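Local coordinates for protein mandelate racemase/muconate lactonizing enzyme (Jannaschia sp., PDB 4J3Z) that belongs to the enolase superfamily and probably acts as an isomerase or lyase on a carboxylate substrate, as mandelate racemase and muconate lactonizing enzyme do, at residues Y162-Y173 against Q203-F214. Residues are numbered along the deposited sequence; the frame is centred on the assembly and turned at random.
Sequences YTAVKFDPAGPY and QADLLFGTHGQF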
ATOM      1  N   TYR D 162     -19.199  37.150  14.518  1.00 24.54           N
ATOM      2  CA  TYR D 162     -18.245  36.176  13.997  1.00 25.37           C
ATOM      3  C   TYR D 162     -18.449  34.816  14.653  1.00 25.41           C
ATOM      4  O   TYR D 162     -18.719  34.738  15.860  1.00 24.93           O
ATOM      5  CB  TYR D 162     -16.805  36.648  14.207  1.00 26.62           C
ATOM      6  CG  TYR D 162     -16.275  37.612  13.154  1.00 27.60           C
ATOM      7  CD1 TYR D 162     -15.979  37.172  11.863  1.00 26.44           C
ATOM      8  CD2 TYR D 162     -16.031  38.958  13.465  1.00 27.76           C
ATOM      9  CE1 TYR D 162     -15.472  38.036  10.907  1.00 26.14           C
ATOM     10  CE2 TYR D 162     -15.531  39.837  12.511  1.00 27.58           C
ATOM     11  CZ  TYR D 162     -15.249  39.370  11.232  1.00 27.85           C
ATOM     12  OH  TYR D 162     -14.745  40.233  10.266  1.00 27.93           O
ATOM     13  N   THR D 163     -18.338  33.752  13.850  1.00 24.42           N
ATOM     14  CA  THR D 163     -18.522  32.384  14.349  1.00 24.73           C
ATOM     15  C   THR D 163     -17.246  31.548  14.185  1.00 24.89           C
ATOM     16  O   THR D 163     -17.298  30.316  14.211  1.00 24.95           O
ATOM     17  CB  THR D 163     -19.725  31.655  13.686  1.00 25.01           C
ATOM     18  OG1 THR D 163     -19.463  31.446  12.291  1.00 25.34           O
ATOM     19  CG2 THR D 163     -21.034  32.454  13.845  1.00 23.89           C
ATOM     20  N   ALA D 164     -16.110  32.228  14.011  1.00 23.62           N
ATOM     21  CA  ALA D 164     -14.789  31.592  14.039  1.00 22.91           C
ATOM     22  C   ALA D 164     -13.723  32.664  14.196  1.00 21.81           C
ATOM     23  O   ALA D 164     -13.870  33.765  13.672  1.00 21.63           O
ATOM     24  CB  ALA D 164     -14.544  30.763  12.784  1.00 23.24           C
ATOM     25  N   VAL D 165     -12.665  32.347  14.936  1.00 22.40           N
ATOM     26  CA  VAL D 165     -11.548  33.294  15.156  1.00 23.09           C
ATOM     27  C   VAL D 165     -10.205  32.600  15.017  1.00 22.81           C
ATOM     28  O   VAL D 165     -10.083  31.419  15.359  1.00 23.52           O
ATOM     29  CB  VAL D 165     -11.624  33.980  16.542  1.00 23.13           C
ATOM     30  CG1 VAL D 165     -12.733  35.022  16.560  1.00 22.58           C
ATOM     31  CG2 VAL D 165     -11.820  32.948  17.654  1.00 23.12           C
ATOM     32  N   LYS D 166      -9.212  33.328  14.509  1.00 22.77           N
ATOM     33  CA  LYS D 166      -7.894  32.763  14.199  1.00 23.71           C
ATOM     34  C   LYS D 166      -6.799  33.463  14.977  1.00 24.61           C
ATOM     35  O   LYS D 166      -6.836  34.678  15.172  1.00 25.62           O
ATOM     36  CB  LYS D 166      -7.605  32.860  12.694  1.00 24.33           C
ATOM     37  CG  LYS D 166      -6.479  31.969  12.202  1.00 24.40           C
ATOM     38  CD  LYS D 166      -6.352  32.000  10.687  1.00 24.86           C
ATOM     39  CE  LYS D 166      -5.234  32.924  10.218  1.00 24.65           C
ATOM     40  NZ  LYS D 166      -4.755  32.652   8.827  1.00 22.83           N
ATOM     41  N   PHE D 167      -5.818  32.683  15.410  1.00 24.96           N
ATOM     42  CA  PHE D 167      -4.726  33.182  16.221  1.00 25.85           C
ATOM     43  C   PHE D 167      -3.491  32.310  15.997  1.00 27.48           C
ATOM     44  O   PHE D 167      -3.612  31.159  15.554  1.00 27.49           O
ATOM     45  CB  PHE D 167      -5.137  33.186  17.705  1.00 25.57           C
ATOM     46  CG  PHE D 167      -5.649  31.853  18.200  1.00 24.92           C
ATOM     47  CD1 PHE D 167      -6.987  31.495  18.026  1.00 24.32           C
ATOM     48  CD2 PHE D 167      -4.798  30.959  18.834  1.00 24.54           C
ATOM     49  CE1 PHE D 167      -7.459  30.268  18.471  1.00 24.08           C
ATOM     50  CE2 PHE D 167      -5.267  29.730  19.286  1.00 24.95           C
ATOM     51  CZ  PHE D 167      -6.600  29.386  19.109  1.00 24.34           C
ATOM     52  N   ASP D 168      -2.317  32.860  16.306  1.00 29.36           N
ATOM     53  CA  ASP D 168      -1.045  32.145  16.145  1.00 33.74           C
ATOM     54  C   ASP D 168      -0.094  32.440  17.308  1.00 35.21           C
ATOM     55  O   ASP D 168       0.736  33.337  17.220  1.00 35.50           O
ATOM     56  CB  ASP D 168      -0.383  32.486  14.798  1.00 36.36           C
ATOM     57  CG  ASP D 168       1.087  32.047  14.726  1.00 39.54           C
ATOM     58  OD1 ASP D 168       1.365  30.841  14.533  1.00 40.52           O
ATOM     59  OD2 ASP D 168       1.969  32.924  14.856  1.00 40.30           O
ATOM     60  N   PRO D 169      -0.220  31.682  18.407  1.00 36.79           N
ATOM     61  CA  PRO D 169       0.664  31.842  19.556  1.00 38.38           C
ATOM     62  C   PRO D 169       1.928  30.977  19.453  1.00 40.43           C
ATOM     63  O   PRO D 169       2.736  30.958  20.382  1.00 39.55           O
ATOM     64  CB  PRO D 169      -0.204  31.342  20.703  1.00 37.86           C
ATOM     65  CG  PRO D 169      -1.006  30.250  20.082  1.00 37.05           C
ATOM     66  CD  PRO D 169      -1.230  30.634  18.644  1.00 35.95           C
ATOM     67  N   ALA D 170       2.095  30.279  18.331  1.00 42.15           N
ATOM     68  CA  ALA D 170       3.127  29.251  18.213  1.00 45.29           C
ATOM     69  C   ALA D 170       4.547  29.798  18.061  1.00 47.40           C
ATOM     70  O   ALA D 170       5.511  29.032  18.045  1.00 48.12           O
ATOM     71  CB  ALA D 170       2.788  28.287  17.085  1.00 46.13           C
ATOM     72  N   GLY D 171       4.670  31.117  17.958  1.00 50.98           N
ATOM     73  CA  GLY D 171       5.979  31.769  17.919  1.00 54.07           C
ATOM     74  C   GLY D 171       6.564  31.901  16.524  1.00 52.86           C
ATOM     75  O   GLY D 171       6.128  31.207  15.608  1.00 50.90           O
ATOM     76  N   PRO D 172       7.576  32.784  16.369  1.00 54.86           N
ATOM     77  CA  PRO D 172       8.147  33.212  15.081  1.00 55.35           C
ATOM     78  C   PRO D 172       8.630  32.068  14.190  1.00 57.42           C
ATOM     79  O   PRO D 172       9.092  31.040  14.691  1.00 56.14           O
ATOM     80  CB  PRO D 172       9.334  34.094  15.494  1.00 55.06           C
ATOM     81  CG  PRO D 172       9.643  33.700  16.903  1.00 54.39           C
ATOM     82  CD  PRO D 172       8.317  33.364  17.506  1.00 53.52           C
ATOM     83  N   TYR D 173       8.523  32.267  12.876  1.00 61.05           N
ATOM     84  CA  TYR D 173       8.934  31.267  11.892  1.00 61.22           C
ATOM     85  C   TYR D 173      10.263  31.608  11.218  1.00 61.92           C
ATOM     86  O   TYR D 173      10.556  32.774  10.947  1.00 63.15           O
ATOM     87  CB  TYR D 173       7.834  31.024  10.845  1.00 60.35           C
ATOM     88  CG  TYR D 173       7.148  32.262  10.303  1.00 59.18           C
ATOM     89  CD1 TYR D 173       7.714  32.999   9.263  1.00 59.95           C
ATOM     90  CD2 TYR D 173       5.915  32.680  10.808  1.00 58.15           C
ATOM     91  CE1 TYR D 173       7.082  34.124   8.753  1.00 58.59           C
ATOM     92  CE2 TYR D 173       5.276  33.808  10.306  1.00 57.50           C
ATOM     93  CZ  TYR D 173       5.863  34.524   9.277  1.00 58.35           C
ATOM     94  OH  TYR D 173       5.239  35.641   8.764  1.00 58.35           O
ATOM     95  N   GLN D 203     -19.957  29.516  20.868  1.00 27.08           N
ATOM     96  CA  GLN D 203     -20.291  30.565  19.903  1.00 27.92           C
ATOM     97  C   GLN D 203     -19.223  30.902  18.842  1.00 26.86           C
ATOM     98  O   GLN D 203     -19.461  31.762  18.001  1.00 27.61           O
ATOM     99  CB  GLN D 203     -20.707  31.846  20.650  1.00 29.65           C
ATOM    100  CG  GLN D 203     -21.908  31.702  21.582  1.00 29.70           C
ATOM    101  CD  GLN D 203     -22.178  32.967  22.393  1.00 29.22           C
ATOM    102  OE1 GLN D 203     -21.364  33.371  23.230  1.00 29.72           O
ATOM    103  NE2 GLN D 203     -23.326  33.592  22.156  1.00 28.15           N
ATOM    104  N   ALA D 204     -18.057  30.258  18.882  1.00 26.30           N
ATOM    105  CA  ALA D 204     -17.060  30.406  17.802  1.00 26.22           C
ATOM    106  C   ALA D 204     -16.024  29.291  17.763  1.00 25.26           C
ATOM    107  O   ALA D 204     -15.477  28.908  18.790  1.00 25.21           O
ATOM    108  CB  ALA D 204     -16.353  31.754  17.876  1.00 26.25           C
ATOM    109  N   ASP D 205     -15.739  28.800  16.559  1.00 24.66           N
ATOM    110  CA  ASP D 205     -14.663  27.836  16.362  1.00 24.74           C
ATOM    111  C   ASP D 205     -13.289  28.468  16.510  1.00 24.60           C
ATOM    112  O   ASP D 205     -13.132  29.675  16.343  1.00 24.08           O
ATOM    113  CB  ASP D 205     -14.779  27.177  14.992  1.00 24.75           C
ATOM    114  CG  ASP D 205     -15.920  26.201  14.924  1.00 24.35           C
ATOM    115  OD1 ASP D 205     -15.852  25.144  15.586  1.00 23.78           O
ATOM    116  OD2 ASP D 205     -16.889  26.505  14.210  1.00 24.77           O
ATOM    117  N   LEU D 206     -12.306  27.630  16.833  1.00 25.29           N
ATOM    118  CA  LEU D 206     -10.930  28.051  17.027  1.00 26.03           C
ATOM    119  C   LEU D 206     -10.113  27.610  15.835  1.00 26.94           C
ATOM    120  O   LEU D 206     -10.030  26.419  15.546  1.00 26.31           O
ATOM    121  CB  LEU D 206     -10.354  27.421  18.301  1.00 26.25           C
ATOM    122  CG  LEU D 206     -10.482  28.124  19.657  1.00 26.03           C
ATOM    123  CD1 LEU D 206     -11.861  28.737  19.864  1.00 26.54           C
ATOM    124  CD2 LEU D 206     -10.159  27.146  20.774  1.00 26.18           C
ATOM    125  N   LEU D 207      -9.521  28.574  15.134  1.00 27.95           N
ATOM    126  CA  LEU D 207      -8.730  28.264  13.948  1.00 28.47           C
ATOM    127  C   LEU D 207      -7.259  28.375  14.289  1.00 29.50           C
ATOM    128  O   LEU D 207      -6.722  29.475  14.415  1.00 28.79           O
ATOM    129  CB  LEU D 207      -9.090  29.207  12.799  1.00 28.71           C
ATOM    130  CG  LEU D 207     -10.592  29.380  12.545  1.00 27.33           C
ATOM    131  CD1 LEU D 207     -10.841  30.749  11.950  1.00 26.48           C
ATOM    132  CD2 LEU D 207     -11.148  28.279  11.660  1.00 26.42           C
ATOM    133  N   PHE D 208      -6.612  27.227  14.471  1.00 31.58           N
ATOM    134  CA  PHE D 208      -5.223  27.235  14.897  1.00 32.07           C
ATOM    135  C   PHE D 208      -4.296  27.331  13.703  1.00 33.93           C
ATOM    136  O   PHE D 208      -4.207  26.423  12.870  1.00 33.90           O
ATOM    137  CB  PHE D 208      -4.864  26.046  15.790  1.00 30.58           C
ATOM    138  CG  PHE D 208      -3.572  26.239  16.534  1.00 29.78           C
ATOM    139  CD1 PHE D 208      -3.518  27.061  17.657  1.00 28.12           C
ATOM    140  CD2 PHE D 208      -2.395  25.643  16.085  1.00 30.19           C
ATOM    141  CE1 PHE D 208      -2.327  27.257  18.334  1.00 28.58           C
ATOM    142  CE2 PHE D 208      -1.195  25.843  16.760  1.00 30.09           C
ATOM    143  CZ  PHE D 208      -1.164  26.645  17.890  1.00 29.22           C
ATOM    144  N   GLY D 209      -3.602  28.453  13.642  1.00 36.75           N
ATOM    145  CA  GLY D 209      -2.755  28.763  12.522  1.00 38.32           C
ATOM    146  C   GLY D 209      -1.332  28.834  12.991  1.00 41.24           C
ATOM    147  O   GLY D 209      -0.957  29.729  13.745  1.00 42.58           O
ATOM    148  N   THR D 210      -0.560  27.837  12.589  1.00 41.52           N
ATOM    149  CA  THR D 210       0.873  27.933  12.592  1.00 41.02           C
ATOM    150  C   THR D 210       1.211  28.410  11.181  1.00 40.28           C
ATOM    151  O   THR D 210       0.321  28.500  10.326  1.00 38.62           O
ATOM    152  CB  THR D 210       1.530  26.571  12.894  1.00 42.62           C
ATOM    153  OG1 THR D 210       0.862  25.539  12.162  1.00 45.45           O
ATOM    154  CG2 THR D 210       1.460  26.251  14.376  1.00 41.18           C
ATOM    155  N   HIS D 211       2.474  28.745  10.942  1.00 39.74           N
ATOM    156  CA  HIS D 211       2.898  29.292   9.656  1.00 38.44           C
ATOM    157  C   HIS D 211       3.970  28.414   9.029  1.00 35.54           C
ATOM    158  O   HIS D 211       4.867  28.910   8.342  1.00 35.67           O
ATOM    159  CB  HIS D 211       3.443  30.710   9.833  1.00 40.85           C
ATOM    160  CG  HIS D 211       2.436  31.705  10.326  1.00 42.16           C
ATOM    161  ND1 HIS D 211       1.788  31.576  11.536  1.00 40.84           N
ATOM    162  CD2 HIS D 211       1.997  32.867   9.787  1.00 42.89           C
ATOM    163  CE1 HIS D 211       0.979  32.606  11.712  1.00 40.44           C
ATOM    164  NE2 HIS D 211       1.088  33.404  10.667  1.00 42.82           N
ATOM    165  N   GLY D 212       3.877  27.111   9.284  1.00 33.98           N
ATOM    166  CA  GLY D 212       4.811  26.127   8.744  1.00 33.77           C
ATOM    167  C   GLY D 212       6.151  26.098   9.441  1.00 35.40           C
ATOM    168  O   GLY D 212       7.156  25.707   8.842  1.00 38.29           O
ATOM    169  N   GLN D 213       6.162  26.496  10.712  1.00 35.08           N
ATOM    170  CA  GLN D 213       7.393  26.585  11.506  1.00 35.12           C
ATOM    171  C   GLN D 213       7.987  25.220  11.831  1.00 34.19           C
ATOM    172  O   GLN D 213       9.202  25.100  12.033  1.00 35.69           O
ATOM    173  CB  GLN D 213       7.145  27.314  12.840  1.00 36.69           C
ATOM    174  CG  GLN D 213       6.256  28.553  12.794  1.00 38.79           C
ATOM    175  CD  GLN D 213       4.788  28.247  13.060  1.00 39.67           C
ATOM    176  OE1 GLN D 213       4.157  27.494  12.319  1.00 37.97           O
ATOM    177  NE2 GLN D 213       4.235  28.843  14.121  1.00 39.40           N
ATOM    178  N   PHE D 214       7.138  24.193  11.887  1.00 31.21           N
ATOM    179  CA  PHE D 214       7.506  22.963  12.581  1.00 28.83           C
ATOM    180  C   PHE D 214       7.661  21.718  11.734  1.00 27.32           C
ATOM    181  O   PHE D 214       6.964  21.533  10.749  1.00 28.29           O
ATOM    182  CB  PHE D 214       6.530  22.678  13.723  1.00 28.92           C
ATOM    183  CG  PHE D 214       6.352  23.826  14.673  1.00 27.37           C
ATOM    184  CD1 PHE D 214       7.447  24.391  15.327  1.00 26.98           C
ATOM    185  CD2 PHE D 214       5.087  24.335  14.925  1.00 26.21           C
ATOM    186  CE1 PHE D 214       7.277  25.449  16.212  1.00 26.34           C
ATOM    187  CE2 PHE D 214       4.916  25.396  15.804  1.00 25.62           C
ATOM    188  CZ  PHE D 214       6.008  25.949  16.447  1.00 25.73           C
TER
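The Phe167 ring carries the Leu207 carbonyl O over one face, 4.1 Å above its plane and offset toward the rim, while Leu206 CG lies at its edge. Phe167 CE2 comes to the edge of the Phe208 ring, 3.6 Å from Phe208 CD1, with the planes 77° apart. Both rings belong to neighbouring parallel strands of the enolase-type barrel, 164-167 and 205-209, joined by helix 183-200 in a beta-alpha-beta crossover. The Tyr173 and His211 rings lie nearly parallel but slid apart; Tyr173 also stacks on Phe83 of a second subunit, and Asp168 CB lies in plane at the His211 edge. Gln213 CB lies over the centre of one Phe214 face, whose edge receives Ala170 CB.

Phe167 and Phe208 point to helix 183-200, meeting Ile196 and Ser189. Phe167 CG sits between its backbone N and carbonyl carbon (chi1 53°), which brings the ring over strand 205-209. Pro169 CD and CG pack against Phe208 CE1.

Backbone bonds run from Asp205 N to Thr163 O, Val165 N to Asp205 O and Leu207 N to Val165 O (2.9 Å); Phe167 N to Leu207 O and Gly209 N to Phe167 O follow, both weak. On the barrel-interior face, Leu207 CD1 meets Ala164 CB at 3.8 Å, and Lys166 CG lies 3.3 Å from Leu207 O. The Lys166 chain bends at chi3; its NZ forms a salt bridge with Glu335 and a weak, long ion pair with Glu235, consistent with lining the active site that enolase-superfamily barrels hold at their C-terminal strand ends. There Asp168 OD1 lies 2.7 Å from Gly209 O. Gln213 NE2, its amide less certainly placed, gives Gly171 O a weak 3.4 Å hydrogen bond bridging loops 168-173 and 210-214.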